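Local coordinates for protein proline dehydrogenase (Bradyrhizobium japonicum USDA 110, PDB 3HAZ) that probably oxidises proline to glutamate in two steps, pairing an FAD-dependent proline dehydrogenase with an NAD-dependent aldehyde dehydrogenase in one chain, at residues P9-Y14 with E520-T525; Q314-K318 with Y363-T367; A807-I811 with H893-Y897. One frame throughout, in Å; residues are numbered along the deposited sequence.

Interaction 1 of 3, residues P9-Y14 with E520-T525; sequences PFTAPY and EFGART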
loop_
_atom_site.group_PDB
_atom_site.type_symbol
_atom_site.label_atom_id
_atom_site.label_comp_id
_atom_site.label_asym_id
_atom_site.label_seq_id
_atom_site.Cartn_x
_atom_site.Cartn_y
_atom_site.Cartn_z
ATOM N N PRO A 9 -41.396 4.797 39.763
ATOM C CA PRO A 9 -40.513 3.677 39.426
ATOM C C PRO A 9 -39.408 4.135 38.484
ATOM O O PRO A 9 -39.693 4.819 37.505
ATOM C CB PRO A 9 -41.451 2.699 38.723
ATOM C CG PRO A 9 -42.790 2.971 39.340
ATOM C CD PRO A 9 -42.821 4.450 39.616
ATOM N N PHE A 10 -38.166 3.771 38.787
ATOM C CA PHE A 10 -37.018 4.232 38.009
ATOM C C PHE A 10 -37.098 3.807 36.541
ATOM O O PHE A 10 -37.348 2.640 36.237
ATOM C CB PHE A 10 -35.726 3.717 38.637
ATOM C CG PHE A 10 -34.480 4.267 38.008
ATOM C CD1 PHE A 10 -34.036 5.540 38.320
ATOM C CD2 PHE A 10 -33.739 3.500 37.131
ATOM C CE1 PHE A 10 -32.877 6.044 37.753
ATOM C CE2 PHE A 10 -32.577 3.996 36.559
ATOM C CZ PHE A 10 -32.148 5.270 36.870
ATOM N N THR A 11 -36.864 4.752 35.632
ATOM C CA THR A 11 -36.982 4.470 34.207
ATOM C C THR A 11 -36.132 5.386 33.309
ATOM O O THR A 11 -36.608 5.893 32.292
ATOM C CB THR A 11 -38.467 4.517 33.757
ATOM O OG1 THR A 11 -38.555 4.286 32.347
ATOM C CG2 THR A 11 -39.091 5.866 34.090
ATOM N N ALA A 12 -34.870 5.582 33.675
ATOM C CA ALA A 12 -33.953 6.382 32.860
ATOM C C ALA A 12 -33.665 5.719 31.512
ATOM O O ALA A 12 -33.732 4.493 31.394
ATOM C CB ALA A 12 -32.652 6.624 33.614
ATOM N N PRO A 13 -33.343 6.530 30.488
ATOM C CA PRO A 13 -32.969 5.978 29.179
ATOM C C PRO A 13 -31.793 5.012 29.305
ATOM O O PRO A 13 -30.797 5.333 29.955
ATOM C CB PRO A 13 -32.570 7.221 28.375
ATOM C CG PRO A 13 -33.371 8.332 29.001
ATOM C CD PRO A 13 -33.373 8.003 30.477
ATOM N N TYR A 14 -31.921 3.849 28.672
ATOM C CA TYR A 14 -31.014 2.726 28.885
ATOM C C TYR A 14 -29.602 2.964 28.367
ATOM O O TYR A 14 -28.626 2.675 29.057
ATOM C CB TYR A 14 -31.588 1.465 28.229
ATOM C CG TYR A 14 -31.086 0.164 28.821
ATOM C CD1 TYR A 14 -31.559 -0.289 30.052
ATOM C CD2 TYR A 14 -30.150 -0.614 28.149
ATOM C CE1 TYR A 14 -31.114 -1.481 30.595
ATOM C CE2 TYR A 14 -29.697 -1.806 28.686
ATOM C CZ TYR A 14 -30.184 -2.234 29.909
ATOM O OH TYR A 14 -29.739 -3.421 30.448
ATOM N N GLU A 520 -34.540 -4.606 24.860
ATOM C CA GLU A 520 -34.091 -4.922 26.213
ATOM C C GLU A 520 -35.288 -5.027 27.152
ATOM O O GLU A 520 -35.907 -4.016 27.498
ATOM C CB GLU A 520 -33.099 -3.878 26.731
ATOM C CG GLU A 520 -32.622 -4.143 28.160
ATOM C CD GLU A 520 -32.150 -5.577 28.360
ATOM O OE1 GLU A 520 -31.077 -5.925 27.822
ATOM O OE2 GLU A 520 -32.847 -6.356 29.057
ATOM N N PHE A 521 -35.611 -6.255 27.554
ATOM C CA PHE A 521 -36.758 -6.512 28.414
ATOM C C PHE A 521 -36.544 -5.895 29.800
ATOM O O PHE A 521 -37.502 -5.650 30.535
ATOM C CB PHE A 521 -36.997 -8.019 28.542
ATOM C CG PHE A 521 -37.642 -8.644 27.332
ATOM C CD1 PHE A 521 -37.607 -8.014 26.101
ATOM C CD2 PHE A 521 -38.253 -9.882 27.425
ATOM C CE1 PHE A 521 -38.189 -8.595 24.991
ATOM C CE2 PHE A 521 -38.834 -10.468 26.319
ATOM C CZ PHE A 521 -38.802 -9.824 25.100
ATOM N N GLY A 522 -35.282 -5.642 30.142
ATOM C CA GLY A 522 -34.934 -5.072 31.432
ATOM C C GLY A 522 -35.089 -3.563 31.486
ATOM O O GLY A 522 -34.781 -2.941 32.501
ATOM N N ALA A 523 -35.543 -2.977 30.381
ATOM C CA ALA A 523 -35.870 -1.557 30.327
ATOM C C ALA A 523 -37.380 -1.436 30.212
ATOM O O ALA A 523 -37.940 -1.649 29.137
ATOM C CB ALA A 523 -35.192 -0.896 29.132
ATOM N N ARG A 524 -38.040 -1.086 31.313
ATOM C CA ARG A 524 -39.501 -1.173 31.375
ATOM C C ARG A 524 -40.221 -0.370 30.288
ATOM O O ARG A 524 -41.292 -0.764 29.827
ATOM C CB ARG A 524 -40.028 -0.808 32.769
ATOM C CG ARG A 524 -39.990 0.673 33.112
ATOM C CD ARG A 524 -40.568 0.942 34.509
ATOM N NE ARG A 524 -39.540 1.015 35.549
ATOM C CZ ARG A 524 -39.536 0.303 36.675
ATOM N NH1 ARG A 524 -40.506 -0.562 36.938
ATOM N NH2 ARG A 524 -38.553 0.462 37.555
ATOM N N THR A 525 -39.638 0.750 29.874
ATOM C CA THR A 525 -40.229 1.538 28.801
ATOM C C THR A 525 -40.244 0.737 27.502
ATOM O O THR A 525 -41.240 0.732 26.778
ATOM C CB THR A 525 -39.474 2.866 28.577
ATOM O OG1 THR A 525 -39.486 3.633 29.787
ATOM C CG2 THR A 525 -40.139 3.675 27.482
HETATM O O HOH W 1 -37.324 2.136 31.120
HETATM O O HOH W 2 -28.684 -5.199 28.908
#

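Interaction 2 of 3, residues Q314-K318 with Y363-T367; sequences QAYQK and YPVFT. With FAD (flavin-adenine dinucleotide), chain C.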
loop_
_atom_site.group_PDB
_atom_site.type_symbol
_atom_site.label_atom_id
_atom_site.label_comp_id
_atom_site.label_asym_id
_atom_site.label_seq_id
_atom_site.Cartn_x
_atom_site.Cartn_y
_atom_site.Cartn_z
ATOM N N GLN A 314 -23.347 1.580 40.203
ATOM C CA GLN A 314 -22.232 1.392 39.278
ATOM C C GLN A 314 -22.044 2.601 38.355
ATOM O O GLN A 314 -22.880 2.885 37.491
ATOM C CB GLN A 314 -22.456 0.137 38.432
ATOM C CG GLN A 314 -22.625 -1.156 39.229
ATOM C CD GLN A 314 -23.631 -2.099 38.581
ATOM O OE1 GLN A 314 -24.693 -1.668 38.129
ATOM N NE2 GLN A 314 -23.299 -3.387 38.532
ATOM N N ALA A 315 -20.930 3.298 38.533
ATOM C CA ALA A 315 -20.644 4.493 37.758
ATOM C C ALA A 315 -20.318 4.193 36.296
ATOM O O ALA A 315 -20.322 5.096 35.470
ATOM C CB ALA A 315 -19.515 5.296 38.405
ATOM N N TYR A 316 -20.027 2.937 35.966
ATOM C CA TYR A 316 -19.743 2.630 34.567
ATOM C C TYR A 316 -21.012 2.637 33.717
ATOM O O TYR A 316 -20.950 2.556 32.497
ATOM C CB TYR A 316 -18.893 1.357 34.389
ATOM C CG TYR A 316 -19.572 0.005 34.577
ATOM C CD1 TYR A 316 -20.853 -0.111 35.118
ATOM C CD2 TYR A 316 -18.892 -1.168 34.245
ATOM C CE1 TYR A 316 -21.448 -1.372 35.294
ATOM C CE2 TYR A 316 -19.467 -2.421 34.420
ATOM C CZ TYR A 316 -20.745 -2.521 34.947
ATOM O OH TYR A 316 -21.306 -3.773 35.116
ATOM N N GLN A 317 -22.161 2.768 34.378
ATOM C CA GLN A 317 -23.438 2.883 33.672
ATOM C C GLN A 317 -23.787 4.342 33.422
ATOM O O GLN A 317 -23.614 5.193 34.295
ATOM C CB GLN A 317 -24.568 2.230 34.465
ATOM C CG GLN A 317 -24.441 0.729 34.638
ATOM C CD GLN A 317 -25.796 0.062 34.781
ATOM O OE1 GLN A 317 -26.722 0.347 34.019
ATOM N NE2 GLN A 317 -25.917 -0.841 35.747
ATOM N N LYS A 318 -24.288 4.624 32.227
ATOM C CA LYS A 318 -24.716 5.971 31.889
ATOM C C LYS A 318 -25.855 6.437 32.801
ATOM O O LYS A 318 -26.009 7.632 33.042
ATOM C CB LYS A 318 -25.119 6.037 30.413
ATOM C CG LYS A 318 -24.045 5.471 29.471
ATOM C CD LYS A 318 -24.541 5.403 28.027
ATOM C CE LYS A 318 -23.445 4.883 27.088
ATOM N NZ LYS A 318 -23.980 4.522 25.729
ATOM N N TYR A 363 -25.123 0.679 24.185
ATOM C CA TYR A 363 -24.610 0.061 25.409
ATOM C C TYR A 363 -24.998 0.863 26.652
ATOM O O TYR A 363 -24.909 2.090 26.653
ATOM C CB TYR A 363 -23.085 -0.061 25.340
ATOM C CG TYR A 363 -22.602 -0.868 24.158
ATOM C CD1 TYR A 363 -22.068 -0.248 23.027
ATOM C CD2 TYR A 363 -22.700 -2.254 24.159
ATOM C CE1 TYR A 363 -21.631 -1.000 21.931
ATOM C CE2 TYR A 363 -22.269 -3.007 23.079
ATOM C CZ TYR A 363 -21.738 -2.383 21.972
ATOM O OH TYR A 363 -21.314 -3.159 20.917
ATOM N N PRO A 364 -25.427 0.168 27.722
ATOM C CA PRO A 364 -25.805 0.847 28.970
ATOM C C PRO A 364 -24.579 1.302 29.761
ATOM O O PRO A 364 -24.702 2.072 30.720
ATOM C CB PRO A 364 -26.564 -0.236 29.743
ATOM C CG PRO A 364 -26.023 -1.534 29.223
ATOM C CD PRO A 364 -25.647 -1.291 27.782
ATOM N N VAL A 365 -23.410 0.813 29.363
ATOM C CA VAL A 365 -22.163 1.174 30.019
ATOM C C VAL A 365 -21.313 1.982 29.060
ATOM O O VAL A 365 -21.483 1.883 27.846
ATOM C CB VAL A 365 -21.349 -0.070 30.427
ATOM C CG1 VAL A 365 -21.988 -0.778 31.622
ATOM C CG2 VAL A 365 -21.196 -1.021 29.237
ATOM N N PHE A 366 -20.402 2.785 29.603
ATOM C CA PHE A 366 -19.406 3.445 28.769
ATOM C C PHE A 366 -18.502 2.377 28.155
ATOM O O PHE A 366 -18.391 1.269 28.687
ATOM C CB PHE A 366 -18.603 4.461 29.589
ATOM C CG PHE A 366 -19.461 5.529 30.233
ATOM C CD1 PHE A 366 -20.052 6.525 29.462
ATOM C CD2 PHE A 366 -19.682 5.529 31.597
ATOM C CE1 PHE A 366 -20.844 7.503 30.049
ATOM C CE2 PHE A 366 -20.479 6.496 32.189
ATOM C CZ PHE A 366 -21.061 7.487 31.414
ATOM N N THR A 367 -17.871 2.698 27.030
ATOM C CA THR A 367 -17.003 1.733 26.363
ATOM C C THR A 367 -15.539 2.147 26.377
ATOM O O THR A 367 -14.675 1.389 25.938
ATOM C CB THR A 367 -17.449 1.447 24.918
ATOM O OG1 THR A 367 -17.747 2.678 24.250
ATOM C CG2 THR A 367 -18.687 0.554 24.909
HETATM P PA FAD C . -9.873 0.464 37.919
HETATM O O1A FAD C . -8.620 -0.367 37.279
HETATM O O2A FAD C . -9.585 1.890 38.070
HETATM O O5B FAD C . -11.156 0.307 36.934
HETATM C C5B FAD C . -11.536 -0.984 36.552
HETATM C C4B FAD C . -12.918 -0.940 35.887
HETATM O O4B FAD C . -13.259 0.198 34.923
HETATM C C3B FAD C . -13.814 -2.008 35.700
HETATM O O3B FAD C . -14.042 -2.900 36.777
HETATM C C2B FAD C . -14.957 -1.397 34.931
HETATM O O2B FAD C . -16.131 -1.089 35.659
HETATM C C1B FAD C . -14.359 -0.267 34.171
HETATM N N9A FAD C . -13.880 -0.528 32.825
HETATM C C8A FAD C . -12.842 -1.363 32.424
HETATM N N7A FAD C . -12.721 -1.251 31.065
HETATM C C5A FAD C . -13.698 -0.328 30.624
HETATM C C6A FAD C . -14.054 0.198 29.260
HETATM N N6A FAD C . -13.330 -0.254 28.078
HETATM N N1A FAD C . -15.021 1.078 29.120
HETATM C C2A FAD C . -15.729 1.542 30.246
HETATM N N3A FAD C . -15.389 1.034 31.556
HETATM C C4A FAD C . -14.379 0.117 31.700
HETATM N N1 FAD C . -19.280 -3.811 41.101
HETATM C C2 FAD C . -20.583 -4.052 40.739
HETATM O O2 FAD C . -20.926 -4.074 39.405
HETATM N N3 FAD C . -21.567 -4.326 41.749
HETATM C C4 FAD C . -21.213 -4.343 43.069
HETATM O O4 FAD C . -22.185 -4.543 44.057
HETATM C C4X FAD C . -19.851 -4.086 43.451
HETATM N N5 FAD C . -19.449 -4.093 44.891
HETATM C C5X FAD C . -18.101 -3.844 45.248
HETATM C C6 FAD C . -17.707 -3.860 46.664
HETATM C C7 FAD C . -16.362 -3.605 47.017
HETATM C C7M FAD C . -15.962 -3.647 48.483
HETATM C C8 FAD C . -15.354 -3.318 45.970
HETATM C C8M FAD C . -13.883 -3.043 46.324
HETATM C C9 FAD C . -15.735 -3.304 44.617
HETATM C C9A FAD C . -17.134 -3.577 44.239
HETATM N N10 FAD C . -17.538 -3.565 42.831
HETATM C C10 FAD C . -18.915 -3.822 42.477
HETATM C "C1'" FAD C . -16.612 -3.120 41.740
HETATM C "C2'" FAD C . -15.798 -4.236 41.035
HETATM O "O2'" FAD C . -15.828 -5.428 41.812
HETATM C "C3'" FAD C . -14.371 -3.725 40.774
HETATM O "O3'" FAD C . -13.610 -3.772 41.975
HETATM C "C4'" FAD C . -14.340 -2.259 40.209
HETATM O "O4'" FAD C . -15.203 -1.962 39.167
HETATM C "C5'" FAD C . -12.893 -1.782 39.914
HETATM O "O5'" FAD C . -12.762 -0.369 39.943
HETATM P P FAD C . -11.299 0.256 40.414
HETATM O O1P FAD C . -11.410 1.918 40.505
HETATM O O2P FAD C . -10.895 -0.343 41.691
HETATM O O3P FAD C . -10.198 -0.273 39.330
HETATM O O HOH W 3 -21.221 3.236 25.362
#

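Interaction 3 of 3, residues A807-I811 with H893-Y897; sequences ADRMI and HVVRY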
loop_
_atom_site.group_PDB
_atom_site.type_symbol
_atom_site.label_atom_id
_atom_site.label_comp_id
_atom_site.label_asym_id
_atom_site.label_seq_id
_atom_site.Cartn_x
_atom_site.Cartn_y
_atom_site.Cartn_z
ATOM N N ALA A 807 -23.138 -35.446 39.247
ATOM C CA ALA A 807 -24.448 -35.739 38.669
ATOM C C ALA A 807 -25.589 -35.333 39.582
ATOM O O ALA A 807 -26.562 -34.751 39.121
ATOM C CB ALA A 807 -24.566 -37.229 38.295
ATOM N N ASP A 808 -25.463 -35.637 40.875
ATOM C CA ASP A 808 -26.543 -35.400 41.830
ATOM C C ASP A 808 -26.852 -33.912 41.965
ATOM O O ASP A 808 -28.013 -33.501 41.990
ATOM C CB ASP A 808 -26.195 -35.990 43.209
ATOM C CG ASP A 808 -26.237 -37.518 43.227
ATOM O OD1 ASP A 808 -27.018 -38.112 42.451
ATOM O OD2 ASP A 808 -25.488 -38.124 44.019
ATOM N N ARG A 809 -25.806 -33.109 42.071
ATOM C CA ARG A 809 -25.968 -31.662 42.182
ATOM C C ARG A 809 -26.490 -31.074 40.873
ATOM O O ARG A 809 -27.447 -30.301 40.862
ATOM C CB ARG A 809 -24.641 -31.008 42.580
ATOM C CG ARG A 809 -24.625 -29.485 42.470
ATOM C CD ARG A 809 -25.707 -28.865 43.337
ATOM N NE ARG A 809 -25.731 -29.447 44.680
ATOM C CZ ARG A 809 -24.837 -29.196 45.632
ATOM N NH1 ARG A 809 -24.954 -29.778 46.822
ATOM N NH2 ARG A 809 -23.823 -28.370 45.400
ATOM N N MET A 810 -25.879 -31.449 39.759
ATOM C CA MET A 810 -26.327 -30.923 38.469
ATOM C C MET A 810 -27.780 -31.291 38.149
ATOM O O MET A 810 -28.565 -30.444 37.717
ATOM C CB MET A 810 -25.375 -31.345 37.354
ATOM C CG MET A 810 -24.052 -30.559 37.386
ATOM S SD MET A 810 -23.008 -30.898 35.965
ATOM C CE MET A 810 -21.530 -29.950 36.362
ATOM N N ILE A 811 -28.146 -32.543 38.401
ATOM C CA ILE A 811 -29.502 -33.006 38.131
ATOM C C ILE A 811 -30.509 -32.282 39.024
ATOM O O ILE A 811 -31.555 -31.823 38.561
ATOM C CB ILE A 811 -29.616 -34.534 38.325
ATOM C CG1 ILE A 811 -28.915 -35.264 37.174
ATOM C CG2 ILE A 811 -31.078 -34.956 38.432
ATOM C CD1 ILE A 811 -28.736 -36.759 37.407
ATOM N N HIS A 893 -33.618 -36.160 28.930
ATOM C CA HIS A 893 -33.138 -37.458 29.377
ATOM C C HIS A 893 -31.701 -37.289 29.855
ATOM O O HIS A 893 -30.924 -36.561 29.236
ATOM C CB HIS A 893 -33.215 -38.487 28.247
ATOM C CG HIS A 893 -34.555 -38.556 27.587
ATOM N ND1 HIS A 893 -34.951 -37.664 26.614
ATOM C CD2 HIS A 893 -35.598 -39.402 27.769
ATOM C CE1 HIS A 893 -36.176 -37.963 26.217
ATOM N NE2 HIS A 893 -36.592 -39.011 26.903
ATOM N N VAL A 894 -31.356 -37.947 30.964
ATOM C CA VAL A 894 -30.023 -37.823 31.548
ATOM C C VAL A 894 -29.345 -39.171 31.774
ATOM O O VAL A 894 -29.961 -40.121 32.252
ATOM C CB VAL A 894 -30.062 -37.069 32.895
ATOM C CG1 VAL A 894 -28.651 -36.910 33.455
ATOM C CG2 VAL A 894 -30.740 -35.715 32.732
ATOM N N VAL A 895 -28.068 -39.241 31.428
ATOM C CA VAL A 895 -27.249 -40.408 31.720
ATOM C C VAL A 895 -25.997 -39.945 32.480
ATOM O O VAL A 895 -25.307 -39.024 32.041
ATOM C CB VAL A 895 -26.816 -41.118 30.421
ATOM C CG1 VAL A 895 -25.789 -42.204 30.719
ATOM C CG2 VAL A 895 -28.023 -41.691 29.696
ATOM N N ARG A 896 -25.701 -40.560 33.620
ATOM C CA ARG A 896 -24.456 -40.231 34.314
ATOM C C ARG A 896 -23.366 -41.213 33.889
ATOM O O ARG A 896 -23.661 -42.348 33.530
ATOM C CB ARG A 896 -24.645 -40.185 35.842
ATOM C CG ARG A 896 -24.963 -41.516 36.515
ATOM C CD ARG A 896 -25.206 -41.317 38.004
ATOM N NE ARG A 896 -26.542 -40.793 38.268
ATOM C CZ ARG A 896 -26.864 -40.047 39.318
ATOM N NH1 ARG A 896 -28.114 -39.627 39.470
ATOM N NH2 ARG A 896 -25.942 -39.718 40.217
ATOM N N TYR A 897 -22.112 -40.772 33.895
ATOM C CA TYR A 897 -21.028 -41.622 33.407
ATOM C C TYR A 897 -19.734 -41.448 34.207
ATOM O O TYR A 897 -19.505 -40.409 34.834
ATOM C CB TYR A 897 -20.764 -41.370 31.907
ATOM C CG TYR A 897 -20.092 -40.043 31.610
ATOM C CD1 TYR A 897 -18.722 -39.976 31.355
ATOM C CD2 TYR A 897 -20.821 -38.860 31.600
ATOM C CE1 TYR A 897 -18.098 -38.764 31.094
ATOM C CE2 TYR A 897 -20.208 -37.644 31.341
ATOM C CZ TYR A 897 -18.847 -37.601 31.087
ATOM O OH TYR A 897 -18.234 -36.395 30.834
HETATM O O HOH W 4 -29.582 -37.887 41.769
#

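Interaction 1 of 3, residues P9-Y14 with E520-T525
Arg-524 reaches across to the N-terminal segment 9-14 and takes hold of the carbonyl oxygen of Phe-10 side-on. NE and NH2 both donate to this one atom, NE to Phe-10 O at 2.8 Å and NH2 to Phe-10 O at the same length, each bond distinctly bent. The oxygen sits in the guanidinium plane; NH2 lies on one of its lone pairs, whereas NE approaches from above the carbonyl plane. CG of Arg-524 stands between its backbone N and carbonyl carbon (chi1 74°), and a bend at chi3 brings the guanidinium alongside the peptide. Pro-9 CB then covers the centre of one guanidinium face, 3.7 Å from CZ of Arg-524. The charge has a further partner in Asp-292, which pairs with NH1.

At the other end Tyr-14 lays its ring over the bent chain of Glu-520: CG of Glu-520 is 3.9 Å from the centroid of the Tyr-14 ring, a CH-pi contact displaced toward the rim. Ala-523 CB packs obliquely at CD1 of Tyr-14. A water links Tyr-14 OH to Glu-520 OE1, while OE2 of Glu-520 accepts from the backbone N of Gly-522 at 2.8 Å. Arg-358 also pairs with OE1, so both carboxylate oxygens have partners. A second water joins Thr-11 OG1 to the backbone N of Thr-525.

Glu-520 to Ala-523 form a type I beta turn whose last residue is the N-cap of helix 524-536, so an irregular N-terminal segment is fastened to a turn and helix start beside the proline dehydrogenase barrel.

Interaction 2 of 3, residues Q314-K318 with Y363-T367
The two loops run past each other with a single beta bridge, Gln-317 opposite Val-365 with their CA atoms 4.2 Å apart, at the last residue of a type I turn from Gln-314 to Gln-317. Two backbone bonds frame it, Phe-366 N to Tyr-316 O and Lys-318 N to Pro-364 O, each 3.0 Å.

On one flank, CG1 of Val-365 stands over the centre of the Tyr-316 ring, 3.7 Å from its centroid and only 9° off the ring normal. The two side chains lie side by side and point the same way, and Tyr-316 OH bonds to the backbone N of Tyr-347. On the other flank the extended chain of Lys-318 passes obliquely over a face of the Phe-366 ring. Its CG approaches CE1 of Phe-366 to 3.8 Å, off toward the rim, while Ala-315 O lies at the edge of that ring, in its plane. With CG anti to the carbonyl carbon (chi1 -51°) and every later torsion extended, the lysine runs along Pro-364 and over Phe-366, and NZ reaches Tyr-363 O at 2.8 Å. A water connects NZ to Val-365 O, and Asp-18 supplies a salt bridge to the same ammonium.

Both segments also meet the cofactor. Gln-314 NE2 donates to O2 of the flavin at 2.6 Å in an almost straight bond, and its OE1 accepts from Gln-317 NE2, which should limit rotation of the amide. At the far end, the adenine N6A donates to Thr-367 O at 3.0 Å. The bridge therefore joins a segment that binds the flavin O2 to one that binds the adenine, consistent with a shared part in holding the FAD, and the ammonium of Lys-318 has its charge met by the carboxylate of Asp-18 and the carbonyl oxygens of Tyr-363 and Pro-16.

Interaction 3 of 3, residues A807-I811 with H893-Y897
Ala-807 and Ile-811, one turn apart on helix 804-819, meet Arg-896 and Val-894 of strand 891-897, which runs nearly antiparallel to the helix with the short axes 10.2 Å apart. The close part lies around Ala-807, whose CB covers one face of the Arg-896 guanidinium toward its rim and comes within 3.4 Å of NH2. The same methyl also touches CB of Arg-896. A chi1 of 67° and a turn at chi3 fold the arginine chain back over the Ala-807 methyl. Deeper in, packing is more relaxed: Ile-811 CD1 reaches Val-894 CG1 at 4.0 Å, the two branched chains meeting at a slant, and the same methyl approaches NH1 of Arg-896 at 3.6 Å.

The solvent side is polar. Exposed Asp-808 turns OD1 toward Arg-896 NH2 in a salt bridge of 3.0 Å. The bond is straight and lies in the guanidinium plane, yet it reaches OD1 from above the carboxylate plane, the two planes being 60° apart. Only NH2 bonds directly to the carboxylate; a water that donates to OD1 and accepts from NH1 adds a second, indirect link. On the strand side, Glu-876 of neighbouring strand 873-876 pairs with NE of Arg-896.

A methionine here would probably leave both Asp-808 and Glu-876 without their shared positive mate and the bridging water without its donor.

Chemically, the arginine joins two carboxylates, one on the helix and one on the sheet, while its flat face and the aliphatic side chains close the helix onto the sheet of the aldehyde dehydrogenase part.

In the fold
From the N terminus, residues 9-14 precede helix 18-28 and meet segment 520-525 some 500 residues later, so interaction 1 closes a long loop that contains the proline dehydrogenase barrel. Nested inside it, interaction 2 joins the loop after strand 309-314 to the loop before helix 369-384, beside the FAD. The two touch where Tyr-14 O packs on Pro-364 CB, their centres about 14 Å apart. Interaction 3 follows in series, closing a shorter loop within the aldehyde dehydrogenase part, where it fixes helix 804-819 to strand 891-897. It lies on the opposite side of the chain's centre from the other two, its centre about 39 Å from each of theirs.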